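Side-chain contacts in Sn-glycerol-3-phosphate ABC transporter substrate-binding protein UspB (PDB 4MFI), which probably captures glycerophosphocholine outside the membrane as the substrate-binding subunit of an ABC importer of Mycobacterium tuberculosis: residues 103-106 and 107-111; 162-166 and 167-171; 208-211 and 212-216. All blocks are in the same frame, centred on the assembly; numbering follows the deposited sequence.

All three contacts are local, each formed where the chain makes or leaves a helical turn in the alpha/beta framework of this solute-binding protein. Interaction 1 packs aromatic residues along helix 104-110, interaction 2 closes the C-terminal end of helix 161-166, and interaction 3 spans the meeting of helices 206-209 and 211-216. Interactions 1 and 2 lie on opposite sides of the chain's centre, with their own centres 45 Å apart. The buried interaction 3 has its centre 23 Å from that of interaction 1 and 24 Å from that of interaction 2. None touches another: the nearest atoms of interactions 1 and 3 are still about 8 Å apart.

Interaction 1 of 3, residues 103-106 and 107-111; sequences RWWF and HFALS
W104 meets H107 and F108 one turn further along helix 104-110, just after R103, whose guanidinium group makes salt bridges with D101, D79 and D392. The indole of W104 presents the edge of its six-membered ring to the face of the H107 imidazole in a T-shaped pair, planes at 89°. The closest atoms are W104 CZ3 and H107 CD2, 3.7 Å apart. Against F108 the same indole is nearly parallel but slid aside, so the rings scarcely overlap and meet mainly at W104 CE3 and F108 CE2, 3.7 Å apart. H107 CD2 in turn stands over the centre of the F108 ring, closing a three-membered aromatic cluster. The N-H at W104 NE1 goes to D79, the same carboxylate that R103 bridges, which limits how the indole can turn. F108 N donates to W104 O (3.2 Å) as an ordinary i+4 helical bond.

The helix follows strand 97-101 of the mixed sheet, and W105 lies on its sheet-facing side. With CG set between the backbone N and the carbonyl carbon (chi1 81°), its ring is turned against L100 and Y146. The small A109 suits the next turn: its methyl fits beside the indole, CB 3.9 Å from W105 CZ3, and also touches Y146. A109 N donates to W105 O at 2.8 Å.

F106 swings its ring anti to the backbone N (chi1 -179°), toward F387, with which it stacks, and F141, which it meets edge-to-face. L110 lays its CB over one face of this ring, toward the rim, while L110 CD2 comes within 3.9 Å of F106 CE2; the branched L110 thereby bridges the F106 ring and the aliphatic I428 and L432.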
ATOM      1  N   ARG A 103       0.353   4.308   7.585  1.00  5.49           N
ATOM      2  CA  ARG A 103      -0.161   4.359   8.952  1.00  7.07           C
ATOM      3  C   ARG A 103       0.469   5.510   9.720  1.00  6.87           C
ATOM      4  O   ARG A 103      -0.186   6.187  10.509  1.00  9.63           O
ATOM      5  CB  ARG A 103       0.136   3.045   9.682  1.00  6.96           C
ATOM      6  CG  ARG A 103      -0.379   1.805   8.964  1.00  8.51           C
ATOM      7  CD  ARG A 103       0.396   0.559   9.370  1.00  9.04           C
ATOM      8  NE  ARG A 103       1.838   0.785   9.258  1.00  8.10           N
ATOM      9  CZ  ARG A 103       2.756   0.243  10.053  1.00  7.83           C
ATOM     10  NH1 ARG A 103       2.398  -0.597  11.026  1.00  8.99           N
ATOM     11  NH2 ARG A 103       4.038   0.544   9.876  1.00 10.36           N
ATOM     12  N   TRP A 104       1.752   5.738   9.488  1.00  6.30           N
ATOM     13  CA  TRP A 104       2.464   6.737  10.268  1.00  5.37           C
ATOM     14  C   TRP A 104       2.135   8.178   9.885  1.00  5.93           C
ATOM     15  O   TRP A 104       2.205   9.063  10.736  1.00  7.38           O
ATOM     16  CB  TRP A 104       3.969   6.508  10.188  1.00  6.85           C
ATOM     17  CG  TRP A 104       4.481   5.407  11.076  1.00  6.19           C
ATOM     18  CD1 TRP A 104       4.932   4.172  10.689  1.00  6.83           C
ATOM     19  CD2 TRP A 104       4.606   5.446  12.503  1.00  6.95           C
ATOM     20  NE1 TRP A 104       5.330   3.445  11.791  1.00  7.93           N
ATOM     21  CE2 TRP A 104       5.146   4.207  12.914  1.00  7.17           C
ATOM     22  CE3 TRP A 104       4.322   6.412  13.473  1.00  7.96           C
ATOM     23  CZ2 TRP A 104       5.403   3.912  14.250  1.00  7.74           C
ATOM     24  CZ3 TRP A 104       4.580   6.120  14.800  1.00  9.06           C
ATOM     25  CH2 TRP A 104       5.110   4.876  15.178  1.00  8.68           C
ATOM     26  N   TRP A 105       1.785   8.436   8.628  1.00  6.05           N
ATOM     27  CA  TRP A 105       1.567   9.832   8.246  1.00  6.63           C
ATOM     28  C   TRP A 105       0.443  10.469   9.069  1.00  6.18           C
ATOM     29  O   TRP A 105       0.586  11.606   9.528  1.00  7.06           O
ATOM     30  CB  TRP A 105       1.362  10.013   6.731  1.00  5.95           C
ATOM     31  CG  TRP A 105      -0.031   9.724   6.240  1.00  4.29           C
ATOM     32  CD1 TRP A 105      -0.457   8.585   5.618  1.00  5.91           C
ATOM     33  CD2 TRP A 105      -1.172  10.594   6.312  1.00  4.67           C
ATOM     34  NE1 TRP A 105      -1.790   8.690   5.306  1.00  5.54           N
ATOM     35  CE2 TRP A 105      -2.255   9.912   5.720  1.00  5.75           C
ATOM     36  CE3 TRP A 105      -1.383  11.883   6.821  1.00  5.93           C
ATOM     37  CZ2 TRP A 105      -3.532  10.466   5.630  1.00  5.98           C
ATOM     38  CZ3 TRP A 105      -2.658  12.441   6.730  1.00  6.61           C
ATOM     39  CH2 TRP A 105      -3.715  11.730   6.137  1.00  6.50           C
ATOM     40  N   PHE A 106      -0.648   9.735   9.295  1.00  6.00           N
ATOM     41  CA  PHE A 106      -1.773  10.314  10.032  1.00  5.42           C
ATOM     42  C   PHE A 106      -1.416  10.500  11.499  1.00  6.21           C
ATOM     43  O   PHE A 106      -1.826  11.482  12.118  1.00  7.21           O
ATOM     44  CB  PHE A 106      -3.044   9.475   9.898  1.00  7.42           C
ATOM     45  CG  PHE A 106      -4.230  10.055  10.630  1.00  7.62           C
ATOM     46  CD1 PHE A 106      -4.989  11.063  10.056  1.00  9.73           C
ATOM     47  CD2 PHE A 106      -4.582   9.593  11.892  1.00  8.85           C
ATOM     48  CE1 PHE A 106      -6.081  11.603  10.725  1.00  9.67           C
ATOM     49  CE2 PHE A 106      -5.670  10.132  12.566  1.00 10.53           C
ATOM     50  CZ  PHE A 106      -6.420  11.138  11.983  1.00 10.58           C
ATOM     51  N   HIS A 107      -0.668   9.553  12.062  1.00  6.47           N
ATOM     52  CA  HIS A 107      -0.194   9.697  13.430  1.00  6.30           C
ATOM     53  C   HIS A 107       0.493  11.046  13.630  1.00  7.56           C
ATOM     54  O   HIS A 107       0.215  11.777  14.588  1.00  8.54           O
ATOM     55  CB  HIS A 107       0.768   8.572  13.785  1.00  7.28           C
ATOM     56  CG  HIS A 107       1.483   8.796  15.071  1.00  7.41           C
ATOM     57  ND1 HIS A 107       0.913   8.527  16.298  1.00  9.66           N
ATOM     58  CD2 HIS A 107       2.714   9.301  15.328  1.00  8.21           C
ATOM     59  CE1 HIS A 107       1.770   8.839  17.252  1.00 10.18           C
ATOM     60  NE2 HIS A 107       2.868   9.317  16.691  1.00 10.39           N
ATOM     61  N   PHE A 108       1.382  11.393  12.708  1.00  7.60           N
ATOM     62  CA  PHE A 108       2.074  12.671  12.805  1.00  7.39           C
ATOM     63  C   PHE A 108       1.206  13.872  12.416  1.00  7.29           C
ATOM     64  O   PHE A 108       1.292  14.922  13.052  1.00  9.01           O
ATOM     65  CB  PHE A 108       3.374  12.629  12.002  1.00  6.94           C
ATOM     66  CG  PHE A 108       4.408  11.722  12.601  1.00  6.78           C
ATOM     67  CD1 PHE A 108       4.972  12.019  13.835  1.00  8.34           C
ATOM     68  CD2 PHE A 108       4.803  10.561  11.950  1.00  7.81           C
ATOM     69  CE1 PHE A 108       5.927  11.187  14.401  1.00  8.84           C
ATOM     70  CE2 PHE A 108       5.758   9.717  12.513  1.00  8.45           C
ATOM     71  CZ  PHE A 108       6.318  10.032  13.742  1.00  7.66           C
ATOM     72  N   ALA A 109       0.376  13.726  11.385  1.00  7.15           N
ATOM     73  CA  ALA A 109      -0.513  14.814  10.980  1.00  8.10           C
ATOM     74  C   ALA A 109      -1.453  15.206  12.118  1.00  8.78           C
ATOM     75  O   ALA A 109      -1.639  16.394  12.402  1.00  9.97           O
ATOM     76  CB  ALA A 109      -1.313  14.433   9.748  1.00  8.14           C
ATOM     77  N   LEU A 110      -2.036  14.206  12.776  1.00  8.26           N
ATOM     78  CA  LEU A 110      -2.958  14.459  13.881  1.00  9.12           C
ATOM     79  C   LEU A 110      -2.269  15.183  15.033  1.00 11.05           C
ATOM     80  O   LEU A 110      -2.885  16.005  15.724  1.00 13.51           O
ATOM     81  CB  LEU A 110      -3.561  13.144  14.380  1.00 10.22           C
ATOM     82  CG  LEU A 110      -4.578  13.261  15.515  1.00 10.64           C
ATOM     83  CD1 LEU A 110      -5.795  14.024  15.046  1.00 14.16           C
ATOM     84  CD2 LEU A 110      -4.974  11.889  16.020  1.00 12.85           C
ATOM     85  N   SER A 111      -0.986  14.892  15.232  1.00 11.97           N
ATOM     86  CA  SER A 111      -0.225  15.515  16.315  1.00 13.42           C
ATOM     87  C   SER A 111       0.188  16.957  16.007  1.00 14.42           C
ATOM     88  O   SER A 111       0.724  17.651  16.873  1.00 16.98           O
ATOM     89  CB  SER A 111       1.005  14.672  16.678  1.00 16.18           C
ATOM     90  OG  SER A 111       1.999  14.730  15.677  1.00 19.80           O
TER

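Interaction 2 of 3, residues 162-166 and 167-171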
ATOM      1  N   ALA A 162      -0.167 -23.289 -15.208  1.00  8.11           N
ATOM      2  CA  ALA A 162      -0.259 -24.739 -15.338  1.00  9.30           C
ATOM      3  C   ALA A 162      -1.408 -25.283 -14.495  1.00  9.36           C
ATOM      4  O   ALA A 162      -2.143 -26.166 -14.940  1.00 10.35           O
ATOM      5  CB  ALA A 162       1.052 -25.410 -14.962  1.00 11.24           C
ATOM      6  N   ALA A 163      -1.570 -24.755 -13.284  1.00  7.20           N
ATOM      7  CA  ALA A 163      -2.669 -25.174 -12.420  1.00  6.14           C
ATOM      8  C   ALA A 163      -4.004 -24.763 -13.035  1.00  5.81           C
ATOM      9  O   ALA A 163      -4.954 -25.548 -13.056  1.00  7.66           O
ATOM     10  CB  ALA A 163      -2.512 -24.583 -11.012  1.00  7.14           C
ATOM     11  N   TRP A 164      -4.077 -23.527 -13.533  1.00  5.70           N
ATOM     12  CA  TRP A 164      -5.285 -23.020 -14.183  1.00  6.43           C
ATOM     13  C   TRP A 164      -5.685 -23.924 -15.346  1.00  7.47           C
ATOM     14  O   TRP A 164      -6.858 -24.271 -15.501  1.00  8.18           O
ATOM     15  CB  TRP A 164      -5.044 -21.590 -14.683  1.00  6.80           C
ATOM     16  CG  TRP A 164      -5.751 -20.502 -13.902  1.00  6.04           C
ATOM     17  CD1 TRP A 164      -6.606 -19.565 -14.411  1.00  6.26           C
ATOM     18  CD2 TRP A 164      -5.669 -20.241 -12.483  1.00  6.52           C
ATOM     19  NE1 TRP A 164      -7.063 -18.742 -13.404  1.00  5.39           N
ATOM     20  CE2 TRP A 164      -6.498 -19.129 -12.217  1.00  5.22           C
ATOM     21  CE3 TRP A 164      -4.973 -20.832 -11.419  1.00  6.53           C
ATOM     22  CZ2 TRP A 164      -6.664 -18.607 -10.928  1.00  5.34           C
ATOM     23  CZ3 TRP A 164      -5.131 -20.308 -10.141  1.00  5.31           C
ATOM     24  CH2 TRP A 164      -5.976 -19.212  -9.905  1.00  5.39           C
ATOM     25  N   GLN A 165      -4.703 -24.311 -16.157  1.00  7.47           N
ATOM     26  CA  GLN A 165      -4.959 -25.154 -17.320  1.00  9.98           C
ATOM     27  C   GLN A 165      -5.462 -26.536 -16.914  1.00  9.10           C
ATOM     28  O   GLN A 165      -6.420 -27.051 -17.500  1.00 11.17           O
ATOM     29  CB  GLN A 165      -3.699 -25.284 -18.170  1.00 13.36           C
ATOM     30  CG  GLN A 165      -3.329 -24.021 -18.917  1.00 19.49           C
ATOM     31  CD  GLN A 165      -2.035 -24.173 -19.691  1.00 25.64           C
ATOM     32  OE1 GLN A 165      -1.599 -25.291 -19.987  1.00 30.70           O
ATOM     33  NE2 GLN A 165      -1.409 -23.049 -20.023  1.00 29.55           N
ATOM     34  N   GLN A 166      -4.830 -27.125 -15.900  1.00  9.76           N
ATOM     35  CA  GLN A 166      -5.228 -28.457 -15.447  1.00 10.41           C
ATOM     36  C   GLN A 166      -6.630 -28.442 -14.849  1.00  8.69           C
ATOM     37  O   GLN A 166      -7.380 -29.420 -14.962  1.00 10.82           O
ATOM     38  CB  GLN A 166      -4.219 -29.030 -14.445  1.00 11.48           C
ATOM     39  CG  GLN A 166      -2.919 -29.490 -15.088  1.00 13.52           C
ATOM     40  CD  GLN A 166      -3.141 -30.554 -16.156  1.00 20.76           C
ATOM     41  OE1 GLN A 166      -4.028 -31.402 -16.032  1.00 24.05           O
ATOM     42  NE2 GLN A 166      -2.335 -30.509 -17.216  1.00 22.92           N
ATOM     43  N   ALA A 167      -6.981 -27.323 -14.217  1.00  7.67           N
ATOM     44  CA  ALA A 167      -8.296 -27.161 -13.614  1.00  8.02           C
ATOM     45  C   ALA A 167      -9.373 -26.752 -14.631  1.00  9.65           C
ATOM     46  O   ALA A 167     -10.549 -26.605 -14.274  1.00 12.18           O
ATOM     47  CB  ALA A 167      -8.227 -26.161 -12.469  1.00  8.83           C
ATOM     48  N   GLY A 168      -8.978 -26.556 -15.892  1.00  8.29           N
ATOM     49  CA  GLY A 168      -9.928 -26.195 -16.938  1.00  9.73           C
ATOM     50  C   GLY A 168     -10.469 -24.775 -16.845  1.00  9.69           C
ATOM     51  O   GLY A 168     -11.562 -24.474 -17.328  1.00 13.09           O
ATOM     52  N   LEU A 169      -9.691 -23.891 -16.241  1.00  8.66           N
ATOM     53  CA  LEU A 169     -10.108 -22.512 -16.044  1.00  7.47           C
ATOM     54  C   LEU A 169      -9.740 -21.641 -17.239  1.00  8.00           C
ATOM     55  O   LEU A 169      -8.770 -21.929 -17.949  1.00  9.92           O
ATOM     56  CB  LEU A 169      -9.458 -21.959 -14.775  1.00  7.30           C
ATOM     57  CG  LEU A 169      -9.706 -22.765 -13.500  1.00  6.89           C
ATOM     58  CD1 LEU A 169      -9.006 -22.103 -12.320  1.00  7.53           C
ATOM     59  CD2 LEU A 169     -11.207 -22.931 -13.232  1.00  8.47           C
ATOM     60  N   PRO A 170     -10.510 -20.568 -17.472  1.00  8.50           N
ATOM     61  CA  PRO A 170     -10.090 -19.598 -18.492  1.00  8.17           C
ATOM     62  C   PRO A 170      -8.817 -18.886 -18.039  1.00  8.17           C
ATOM     63  O   PRO A 170      -8.556 -18.807 -16.828  1.00  8.68           O
ATOM     64  CB  PRO A 170     -11.264 -18.619 -18.546  1.00  9.52           C
ATOM     65  CG  PRO A 170     -11.872 -18.693 -17.170  1.00  9.70           C
ATOM     66  CD  PRO A 170     -11.722 -20.131 -16.752  1.00  9.06           C
ATOM     67  N   ASP A 171      -8.027 -18.388 -18.989  1.00 11.01           N
ATOM     68  CA  ASP A 171      -6.748 -17.762 -18.658  1.00 10.13           C
ATOM     69  C   ASP A 171      -6.951 -16.316 -18.204  1.00  9.21           C
ATOM     70  O   ASP A 171      -6.692 -15.362 -18.946  1.00 11.41           O
ATOM     71  CB  ASP A 171      -5.781 -17.836 -19.838  1.00 11.87           C
ATOM     72  CG  ASP A 171      -4.405 -17.292 -19.499  1.00 12.98           C
ATOM     73  OD1 ASP A 171      -4.075 -17.195 -18.294  1.00 12.36           O
ATOM     74  OD2 ASP A 171      -3.650 -16.967 -20.436  1.00 17.44           O
TER
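L169 lays its CD1 methyl squarely over one face of W164, 3.8 Å from the centroid of the five-membered ring and only 7° off its normal, a CH-pi contact. This is the tight part of the turn that ends helix 161-166. L169 CB adds a second touch, 3.7 Å from W164 CD1, and P170 O lies at the indole edge, near its plane. Around the pair, W183 and Y159 pack on the indole, whose NE1 donates to R172 O.

The backbone makes a Schellman motif. L169 N donates to W164 O at 3.0 Å, and G168 N to Q165 O at 3.1 Å, the latter from well above the carbonyl plane. G168 takes a positive phi (72°), which a residue without a side chain adopts most easily. A167 N still makes an ordinary helical bond to A163 O (2.9 Å), and the small A167 packs its methyl near L187.

The other side is loose. Q165 and Q166 carry polar amides outward, as suits exposed positions, and the P170 ring, which restricts its own phi, is exposed while its carbonyl turns to the indole. D171, by contrast, is tied back to K161 and Y159. The last turn's carbonyls thus receive N-H groups from the reversing chain, while the apolar W164-L169 pair seals the reversal, so polar and hydrophobic terms of the cap act together.

Interaction 3 of 3, residues 208-211 and 212-216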
ATOM      1  N   TRP A 208      -4.135  -5.902   5.202  1.00  3.57           N
ATOM      2  CA  TRP A 208      -4.037  -5.157   3.952  1.00  3.44           C
ATOM      3  C   TRP A 208      -4.688  -5.900   2.793  1.00  4.80           C
ATOM      4  O   TRP A 208      -5.514  -5.332   2.076  1.00  6.75           O
ATOM      5  CB  TRP A 208      -2.571  -4.864   3.637  1.00  3.54           C
ATOM      6  CG  TRP A 208      -2.341  -3.904   2.510  1.00  3.64           C
ATOM      7  CD1 TRP A 208      -2.803  -2.618   2.408  1.00  4.09           C
ATOM      8  CD2 TRP A 208      -1.531  -4.131   1.350  1.00  3.85           C
ATOM      9  NE1 TRP A 208      -2.343  -2.041   1.247  1.00  4.50           N
ATOM     10  CE2 TRP A 208      -1.557  -2.949   0.581  1.00  4.53           C
ATOM     11  CE3 TRP A 208      -0.787  -5.227   0.881  1.00  5.30           C
ATOM     12  CZ2 TRP A 208      -0.858  -2.823  -0.621  1.00  5.30           C
ATOM     13  CZ3 TRP A 208      -0.102  -5.105  -0.318  1.00  5.43           C
ATOM     14  CH2 TRP A 208      -0.140  -3.910  -1.056  1.00  5.43           C
ATOM     15  N   THR A 209      -4.320  -7.167   2.607  1.00  4.25           N
ATOM     16  CA  THR A 209      -4.816  -7.919   1.454  1.00  4.98           C
ATOM     17  C   THR A 209      -6.276  -8.344   1.589  1.00  6.62           C
ATOM     18  O   THR A 209      -6.969  -8.476   0.578  1.00 11.16           O
ATOM     19  CB  THR A 209      -3.958  -9.155   1.122  1.00  5.63           C
ATOM     20  OG1 THR A 209      -3.994 -10.070   2.220  1.00  6.94           O
ATOM     21  CG2 THR A 209      -2.512  -8.760   0.810  1.00  7.90           C
ATOM     22  N   PHE A 210      -6.760  -8.556   2.808  1.00  5.17           N
ATOM     23  CA  PHE A 210      -8.165  -8.935   3.013  1.00  4.10           C
ATOM     24  C   PHE A 210      -9.104  -7.758   2.791  1.00  3.98           C
ATOM     25  O   PHE A 210     -10.303  -7.938   2.586  1.00  4.17           O
ATOM     26  CB  PHE A 210      -8.363  -9.515   4.424  1.00  5.98           C
ATOM     27  CG  PHE A 210      -9.795  -9.859   4.757  1.00  6.64           C
ATOM     28  CD1 PHE A 210     -10.392 -10.998   4.237  1.00  8.84           C
ATOM     29  CD2 PHE A 210     -10.538  -9.043   5.609  1.00  7.73           C
ATOM     30  CE1 PHE A 210     -11.711 -11.309   4.547  1.00  9.46           C
ATOM     31  CE2 PHE A 210     -11.854  -9.352   5.924  1.00  8.23           C
ATOM     32  CZ  PHE A 210     -12.441 -10.487   5.392  1.00  9.01           C
ATOM     33  N   GLN A 211      -8.560  -6.547   2.833  1.00  4.88           N
ATOM     34  CA  GLN A 211      -9.369  -5.354   2.677  1.00  6.88           C
ATOM     35  C   GLN A 211     -10.162  -5.393   1.378  1.00  7.50           C
ATOM     36  O   GLN A 211     -11.327  -4.990   1.333  1.00  9.33           O
ATOM     37  CB  GLN A 211      -8.454  -4.133   2.679  1.00 10.34           C
ATOM     38  CG  GLN A 211      -8.851  -3.120   3.692  1.00 11.16           C
ATOM     39  CD  GLN A 211      -7.928  -1.922   3.776  1.00  7.49           C
ATOM     40  OE1 GLN A 211      -8.344  -0.867   4.245  1.00  7.82           O
ATOM     41  NE2 GLN A 211      -6.667  -2.080   3.348  1.00  6.93           N
ATOM     42  N   GLY A 212      -9.522  -5.897   0.327  1.00  8.55           N
ATOM     43  CA  GLY A 212     -10.149  -5.984  -0.977  1.00 11.05           C
ATOM     44  C   GLY A 212     -11.362  -6.895  -1.017  1.00  9.88           C
ATOM     45  O   GLY A 212     -12.455  -6.442  -1.370  1.00  9.21           O
ATOM     46  N   PRO A 213     -11.185  -8.186  -0.685  1.00  9.36           N
ATOM     47  CA  PRO A 213     -12.357  -9.064  -0.677  1.00  8.86           C
ATOM     48  C   PRO A 213     -13.432  -8.590   0.282  1.00  7.07           C
ATOM     49  O   PRO A 213     -14.605  -8.717  -0.048  1.00  7.36           O
ATOM     50  CB  PRO A 213     -11.793 -10.433  -0.256  1.00 11.28           C
ATOM     51  CG  PRO A 213     -10.388 -10.195   0.136  1.00 14.04           C
ATOM     52  CD  PRO A 213      -9.934  -8.958  -0.578  1.00 11.52           C
ATOM     53  N   ASN A 214     -13.051  -8.026   1.424  1.00  4.76           N
ATOM     54  CA  ASN A 214     -14.040  -7.479   2.335  1.00  4.47           C
ATOM     55  C   ASN A 214     -14.905  -6.431   1.615  1.00  5.42           C
ATOM     56  O   ASN A 214     -16.136  -6.540   1.581  1.00  5.21           O
ATOM     57  CB  ASN A 214     -13.313  -6.888   3.552  1.00  5.16           C
ATOM     58  CG  ASN A 214     -14.228  -6.627   4.728  1.00  5.14           C
ATOM     59  OD1 ASN A 214     -15.312  -7.208   4.857  1.00  6.64           O
ATOM     60  ND2 ASN A 214     -13.771  -5.756   5.619  1.00  5.58           N
ATOM     61  N   TRP A 215     -14.262  -5.440   1.004  1.00  5.39           N
ATOM     62  CA  TRP A 215     -14.979  -4.433   0.224  1.00  4.12           C
ATOM     63  C   TRP A 215     -15.820  -5.047  -0.907  1.00  4.33           C
ATOM     64  O   TRP A 215     -16.938  -4.594  -1.170  1.00  6.19           O
ATOM     65  CB  TRP A 215     -13.991  -3.446  -0.389  1.00  5.07           C
ATOM     66  CG  TRP A 215     -13.329  -2.514   0.583  1.00  4.59           C
ATOM     67  CD1 TRP A 215     -13.805  -2.093   1.801  1.00  4.77           C
ATOM     68  CD2 TRP A 215     -12.065  -1.873   0.401  1.00  4.17           C
ATOM     69  NE1 TRP A 215     -12.902  -1.224   2.379  1.00  4.80           N
ATOM     70  CE2 TRP A 215     -11.831  -1.070   1.534  1.00  4.49           C
ATOM     71  CE3 TRP A 215     -11.105  -1.899  -0.622  1.00  5.68           C
ATOM     72  CZ2 TRP A 215     -10.675  -0.305   1.675  1.00  6.19           C
ATOM     73  CZ3 TRP A 215      -9.963  -1.138  -0.481  1.00  6.82           C
ATOM     74  CH2 TRP A 215      -9.760  -0.348   0.654  1.00  5.55           C
ATOM     75  N   ALA A 216     -15.269  -6.048  -1.595  1.00  4.59           N
ATOM     76  CA  ALA A 216     -15.964  -6.675  -2.715  1.00  5.35           C
ATOM     77  C   ALA A 216     -17.285  -7.309  -2.284  1.00  5.39           C
ATOM     78  O   ALA A 216     -18.241  -7.382  -3.067  1.00  6.10           O
ATOM     79  CB  ALA A 216     -15.066  -7.716  -3.376  1.00  6.21           C
TER
HETATM   80  O   HOH W   1      -6.792  -6.086  -0.446  1.00 13.68           O
HETATM   81  O   HOH W   2     -12.097  -3.711   4.326  1.00  6.62           O
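A hydrated break between two short helices, 206-209 and 211-216, frames this buried contact, and P213 stands in the first turn of the second helix. Having no N-H, P213 cannot donate to T209 O; its CD instead lies 3.2 Å from that oxygen. Nor do W208 O and G212 N meet directly. Water 1 fills in, accepting from G212 N at 2.8 Å and donating to both W208 O and T209 O, so three backbone groups at the break are satisfied by one molecule. G212, without a side chain, sits close against P213 CD.

Past the break, regular helical bonding takes over: N214 N donates to F210 O (3.0 Å) and W215 N to Q211 O, in a nearly straight line. The ring of F210 extends away from its own N (chi1 177°), bringing CE2 within 3.7 Å of N214 CB, with ring and amide planes 22° apart. The asparagine amide uses ND2 to donate to water 2 at 2.9 Å, and that water gives a weak second bond to Q211 O.

Q211 and W215 run alongside each other. Q211 O stands over one face of the indole, toward its rim, and Q211 CG makes a CH-pi contact with the six-membered ring. The extended chain then sets OE1 3.5 Å from W215 CZ2, the amide tilted 41° to the indole. Both side chains have polar ends that continue to one loop: Q211 OE1 accepts from D382 N, its NE2 donates to Q381, and W215 NE1 donates to D382, while R379 forms a cation-pi contact with the indole. Proline is favoured in the first turn of a helix, where N-H groups need no intrahelical partner, as here at the start of 211-216.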